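Local coordinates for protein kojibiose phosphorylase (Gut metagenome, PDB 6W0P) that is a kojibiose phosphorylase of glycoside hydrolase family 65, with an N-terminal beta-sandwich domain, a helical catalytic domain and a small C-terminal domain, at residues R95-E99 and D100-D104; Y224-Q228 and K229-L233. One frame throughout, in Å; residues are numbered along the deposited sequence.

Interaction 1: R95-E99 and D100-D104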
loop_
_atom_site.group_PDB
_atom_site.type_symbol
_atom_site.label_atom_id
_atom_site.label_comp_id
_atom_site.label_asym_id
_atom_site.label_seq_id
_atom_site.Cartn_x
_atom_site.Cartn_y
_atom_site.Cartn_z
ATOM N N ARG A 95 8.081 37.768 -23.932
ATOM C CA ARG A 95 8.438 38.776 -22.912
ATOM C C ARG A 95 8.190 40.152 -23.515
ATOM O O ARG A 95 8.609 40.406 -24.673
ATOM C CB ARG A 95 9.873 38.579 -22.423
ATOM C CG ARG A 95 10.050 37.270 -21.674
ATOM C CD ARG A 95 11.473 37.051 -21.217
ATOM N NE ARG A 95 11.784 37.837 -20.043
ATOM C CZ ARG A 95 12.951 38.449 -19.810
ATOM N NH1 ARG A 95 13.931 38.420 -20.703
ATOM N NH2 ARG A 95 13.117 39.131 -18.689
ATOM N N ILE A 96 7.539 41.014 -22.743
ATOM C CA ILE A 96 7.332 42.424 -23.148
ATOM C C ILE A 96 7.992 43.336 -22.107
ATOM O O ILE A 96 7.741 43.156 -20.906
ATOM C CB ILE A 96 5.837 42.693 -23.361
ATOM C CG1 ILE A 96 5.277 41.765 -24.441
ATOM C CG2 ILE A 96 5.619 44.160 -23.697
ATOM C CD1 ILE A 96 3.781 41.895 -24.674
ATOM N N ILE A 97 8.847 44.252 -22.585
ATOM C CA ILE A 97 9.593 45.257 -21.766
ATOM C C ILE A 97 9.337 46.650 -22.354
ATOM O O ILE A 97 9.498 46.825 -23.565
ATOM C CB ILE A 97 11.094 44.915 -21.693
ATOM C CG1 ILE A 97 11.317 43.461 -21.268
ATOM C CG2 ILE A 97 11.843 45.890 -20.787
ATOM C CD1 ILE A 97 11.400 42.499 -22.429
ATOM N N HIS A 98 8.916 47.575 -21.498
ATOM C CA HIS A 98 8.789 49.027 -21.781
ATOM C C HIS A 98 9.724 49.795 -20.840
ATOM O O HIS A 98 9.473 49.778 -19.630
ATOM C CB HIS A 98 7.344 49.473 -21.574
ATOM C CG HIS A 98 7.088 50.915 -21.854
ATOM N ND1 HIS A 98 6.455 51.739 -20.941
ATOM C CD2 HIS A 98 7.345 51.672 -22.940
ATOM C CE1 HIS A 98 6.303 52.932 -21.471
ATOM N NE2 HIS A 98 6.852 52.921 -22.692
ATOM N N GLU A 99 10.773 50.429 -21.355
ATOM C CA GLU A 99 11.644 51.290 -20.509
ATOM C C GLU A 99 12.025 50.520 -19.236
ATOM O O GLU A 99 11.781 51.005 -18.091
ATOM C CB GLU A 99 10.881 52.576 -20.194
ATOM C CG GLU A 99 10.489 53.326 -21.447
ATOM C CD GLU A 99 9.628 54.548 -21.209
ATOM O OE1 GLU A 99 9.182 54.746 -20.060
ATOM O OE2 GLU A 99 9.413 55.295 -22.179
ATOM N N ASP A 100 12.537 49.313 -19.430
ATOM C CA ASP A 100 13.090 48.438 -18.354
ATOM C C ASP A 100 12.013 47.903 -17.387
ATOM O O ASP A 100 12.407 47.070 -16.541
ATOM C CB ASP A 100 14.239 49.135 -17.618
ATOM C CG ASP A 100 15.582 48.577 -18.058
ATOM O OD1 ASP A 100 16.405 49.365 -18.612
ATOM O OD2 ASP A 100 15.784 47.352 -17.876
ATOM N N GLU A 101 10.727 48.289 -17.525
ATOM C CA GLU A 101 9.583 47.647 -16.808
ATOM C C GLU A 101 9.085 46.463 -17.642
ATOM O O GLU A 101 8.729 46.683 -18.825
ATOM C CB GLU A 101 8.452 48.641 -16.545
ATOM C CG GLU A 101 7.240 48.001 -15.899
ATOM C CD GLU A 101 6.036 48.914 -15.731
ATOM O OE1 GLU A 101 4.981 48.399 -15.304
ATOM O OE2 GLU A 101 6.149 50.129 -16.030
ATOM N N GLU A 102 9.123 45.253 -17.077
ATOM C CA GLU A 102 8.653 44.021 -17.769
ATOM C C GLU A 102 7.147 43.862 -17.530
ATOM O O GLU A 102 6.710 43.991 -16.374
ATOM C CB GLU A 102 9.379 42.744 -17.338
ATOM C CG GLU A 102 9.038 41.582 -18.269
ATOM C CD GLU A 102 9.681 40.233 -17.991
ATOM O OE1 GLU A 102 10.558 40.161 -17.089
ATOM O OE2 GLU A 102 9.325 39.257 -18.699
ATOM N N LEU A 103 6.391 43.570 -18.580
ATOM C CA LEU A 103 4.951 43.217 -18.448
ATOM C C LEU A 103 4.816 41.927 -17.620
ATOM O O LEU A 103 5.356 40.872 -18.022
ATOM C CB LEU A 103 4.316 43.073 -19.833
ATOM C CG LEU A 103 2.821 42.761 -19.847
ATOM C CD1 LEU A 103 2.004 43.861 -19.192
ATOM C CD2 LEU A 103 2.344 42.553 -21.269
ATOM N N ASP A 104 4.132 42.036 -16.484
ATOM C CA ASP A 104 3.768 40.917 -15.580
ATOM C C ASP A 104 2.544 41.366 -14.781
ATOM O O ASP A 104 2.703 42.322 -13.972
ATOM C CB ASP A 104 4.936 40.566 -14.651
ATOM C CG ASP A 104 4.596 39.479 -13.641
ATOM O OD1 ASP A 104 3.473 38.951 -13.725
ATOM O OD2 ASP A 104 5.459 39.172 -12.785
HETATM O O HOH W 1 6.744 39.704 -20.123
#
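Glu102 reaches back across a tight hairpin to Arg95, and its side chain can be followed atom by atom. CB stands 3.9 Å from Ile96 O, Glu102 CG lies 3.3 Å from Ile96 O, and CD faces Arg95 NE and NH2. With CG anti to the backbone N (chi1 -169°) and the chain extended beyond it, the carboxylate is carried along the neighbouring strand to the guanidinium. There OE2 takes Arg95 NE at 3.1 Å and OE1 takes Arg95 NH2 at 3.2 Å, a side-on, two-nitrogen salt bridge. It is not coplanar: the guanidinium and carboxylate planes stand 78° apart, the two side chains crossing at about a right angle, and both nitrogens come from above the carboxylate plane. OE2 also accepts from a water and from Thr49. The same water accepts from Ile96 N and donates to Leu103 O, so it ties side chain and both backbones together.

A type I' turn from His98 to Glu101, with Glu99 and Asp100 at its two central positions, makes this a tight two-residue beta hairpin; its reciprocal bonds are His98 N to Glu101 O at 2.8 Å and Glu101 N to His98 O at 2.9 Å. Beyond the non-hydrogen-bonded pair Ile97 and Glu102, Leu103 N donates to Ile96 O at 2.7 Å. Ile96 and Leu103 lie side by side, Ile96 CD1 against Leu103 CD2 at 3.8 Å.

The polar ends of His98 and Glu101 meet at Thr132 OG1, with Trp130 holding the other Glu101 oxygen. Ile96 and Leu103 pack on Trp130 of strand 123-132, in the larger sheet, while strand 94-98 pairs through Arg95 and Ile97 with strand 165-174, leaving strand 101-102 outermost in the smaller sheet.

Interaction 2: Y224-Q228 and K229-L233; sequences YQLNQ and KEVIL
The amide of Gln225 lies beside Ile232, both side chains pointing the same way, with Gln225 NE2 3.7 Å from Ile232 CD1. The next pair on this side of the sheet, Asn227 and Glu230, turns its amide and carboxylate planes 60° apart. Its link is weak: Asn227 ND2 donates to Glu230 OE2 at 3.4 Å, with an N-H...O angle of 143°. Near the start of strand 223-227, the Tyr224 ring is swung away from Leu233 by chi1 of 69° and forms a cation-pi contact with Lys193; its CB approaches Leu233 CD2, at 4.2 Å. On the same side as Tyr224, Leu226 CD2 presses on Val231 CG1 at 3.4 Å, tighter than usual van der Waals contact.

Four backbone bonds define the antiparallel register, two each in the pairs Gln225 with Ile232 and Asn227 with Glu230. The bond from Asn227 N to Glu230 O measures 2.9 Å. A type II turn from Asn227 to Glu230 joins the strands. At its two central positions Gln228 and Lys229 run side by side, and Lys229 NZ donates to Gln228 OE1 at 3.0 Å, in the carbonyl plane and on a lone pair; NZ also bonds Asn176 OD1.

Strand 230-239 pairs with strand 165-174 on its other side, through Val231 and Leu233, so strand 223-227 is outermost in this sheet. Tyr224, Leu226, Val231 and Leu233 pack on Ile198 of strand 197-204 in the larger sheet.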
loop_
_atom_site.group_PDB
_atom_site.type_symbol
_atom_site.label_atom_id
_atom_site.label_comp_id
_atom_site.label_asym_id
_atom_site.label_seq_id
_atom_site.Cartn_x
_atom_site.Cartn_y
_atom_site.Cartn_z
ATOM N N TYR A 224 18.201 37.372 -32.821
ATOM C CA TYR A 224 17.737 36.039 -32.364
ATOM C C TYR A 224 18.771 35.404 -31.430
ATOM O O TYR A 224 19.937 35.802 -31.475
ATOM C CB TYR A 224 17.443 35.163 -33.580
ATOM C CG TYR A 224 18.627 34.722 -34.407
ATOM C CD1 TYR A 224 19.119 35.499 -35.449
ATOM C CD2 TYR A 224 19.221 33.486 -34.190
ATOM C CE1 TYR A 224 20.177 35.064 -36.236
ATOM C CE2 TYR A 224 20.279 33.037 -34.965
ATOM C CZ TYR A 224 20.762 33.827 -35.995
ATOM O OH TYR A 224 21.813 33.376 -36.749
ATOM N N GLN A 225 18.352 34.434 -30.615
ATOM C CA GLN A 225 19.268 33.632 -29.760
ATOM C C GLN A 225 18.955 32.144 -29.930
ATOM O O GLN A 225 17.771 31.783 -29.978
ATOM C CB GLN A 225 19.163 34.024 -28.284
ATOM C CG GLN A 225 19.239 35.525 -28.027
ATOM C CD GLN A 225 18.748 35.898 -26.645
ATOM O OE1 GLN A 225 19.248 35.404 -25.624
ATOM N NE2 GLN A 225 17.726 36.751 -26.612
ATOM N N LEU A 226 19.990 31.312 -29.988
ATOM C CA LEU A 226 19.891 29.835 -29.909
ATOM C C LEU A 226 20.573 29.374 -28.614
ATOM O O LEU A 226 21.812 29.217 -28.601
ATOM C CB LEU A 226 20.537 29.211 -31.149
ATOM C CG LEU A 226 20.023 29.699 -32.502
ATOM C CD1 LEU A 226 20.844 29.071 -33.628
ATOM C CD2 LEU A 226 18.536 29.398 -32.689
ATOM N N ASN A 227 19.784 29.145 -27.563
ATOM C CA ASN A 227 20.263 28.646 -26.242
ATOM C C ASN A 227 19.844 27.192 -26.050
ATOM O O ASN A 227 19.037 26.687 -26.840
ATOM C CB ASN A 227 19.723 29.529 -25.122
ATOM C CG ASN A 227 19.931 30.980 -25.476
ATOM O OD1 ASN A 227 21.023 31.359 -25.892
ATOM N ND2 ASN A 227 18.880 31.768 -25.369
ATOM N N GLN A 228 20.359 26.542 -25.020
ATOM C CA GLN A 228 20.057 25.110 -24.785
ATOM C C GLN A 228 18.527 24.981 -24.588
ATOM O O GLN A 228 17.970 25.587 -23.652
ATOM C CB GLN A 228 20.976 24.570 -23.685
ATOM C CG GLN A 228 20.562 24.913 -22.263
ATOM C CD GLN A 228 19.449 24.014 -21.772
ATOM O OE1 GLN A 228 19.076 23.046 -22.438
ATOM N NE2 GLN A 228 18.901 24.335 -20.609
ATOM N N LYS A 229 17.863 24.298 -25.519
ATOM C CA LYS A 229 16.412 23.947 -25.489
ATOM C C LYS A 229 15.508 25.191 -25.522
ATOM O O LYS A 229 14.322 25.039 -25.210
ATOM C CB LYS A 229 16.111 23.067 -24.271
ATOM C CG LYS A 229 16.828 21.723 -24.284
ATOM C CD LYS A 229 16.194 20.632 -23.455
ATOM C CE LYS A 229 15.743 21.075 -22.084
ATOM N NZ LYS A 229 16.880 21.358 -21.190
ATOM N N GLU A 230 16.008 26.369 -25.907
ATOM C CA GLU A 230 15.141 27.548 -26.167
ATOM C C GLU A 230 15.702 28.379 -27.329
ATOM O O GLU A 230 16.949 28.522 -27.446
ATOM C CB GLU A 230 14.909 28.384 -24.902
ATOM C CG GLU A 230 16.030 29.328 -24.539
ATOM C CD GLU A 230 15.771 30.239 -23.344
ATOM O OE1 GLU A 230 14.622 30.283 -22.868
ATOM O OE2 GLU A 230 16.733 30.904 -22.901
ATOM N N VAL A 231 14.805 28.906 -28.161
ATOM C CA VAL A 231 15.168 29.912 -29.193
ATOM C C VAL A 231 14.299 31.150 -28.983
ATOM O O VAL A 231 13.194 31.025 -28.468
ATOM C CB VAL A 231 15.069 29.322 -30.608
ATOM C CG1 VAL A 231 16.056 28.175 -30.750
ATOM C CG2 VAL A 231 13.651 28.887 -30.957
ATOM N N ILE A 232 14.841 32.315 -29.316
ATOM C CA ILE A 232 14.198 33.637 -29.077
ATOM C C ILE A 232 14.326 34.457 -30.362
ATOM O O ILE A 232 15.407 34.438 -30.976
ATOM C CB ILE A 232 14.810 34.340 -27.848
ATOM C CG1 ILE A 232 14.847 33.418 -26.629
ATOM C CG2 ILE A 232 14.084 35.640 -27.541
ATOM C CD1 ILE A 232 15.525 34.033 -25.418
ATOM N N LEU A 233 13.238 35.095 -30.765
ATOM C CA LEU A 233 13.234 36.193 -31.747
ATOM C C LEU A 233 13.029 37.504 -30.968
ATOM O O LEU A 233 12.065 37.581 -30.185
ATOM C CB LEU A 233 12.120 35.914 -32.762
ATOM C CG LEU A 233 12.377 34.782 -33.761
ATOM C CD1 LEU A 233 11.090 34.369 -34.468
ATOM C CD2 LEU A 233 13.417 35.181 -34.793
#

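How the interactions relate
Interactions 1 and 2 are hairpins at opposite margins of one five-stranded antiparallel sheet, both in the family 65 N-terminal domain. Strand 165-174 lies between them and bonds to strand 94-98 on one side and strand 230-239 on the other. Their centres are 19 Å apart and their nearest atoms about 7 Å, so they are related through that strand without touching. Glu170 and His172 show this: each neighbours Arg95 as well as Ile232. Each hairpin also packs on the ten-stranded sheet, interaction 1 on strand 123-132, interaction 2 on strands 186-194 and 197-204. Their centres lie 38 and 34 Å from the chain's centre, on the same side of it.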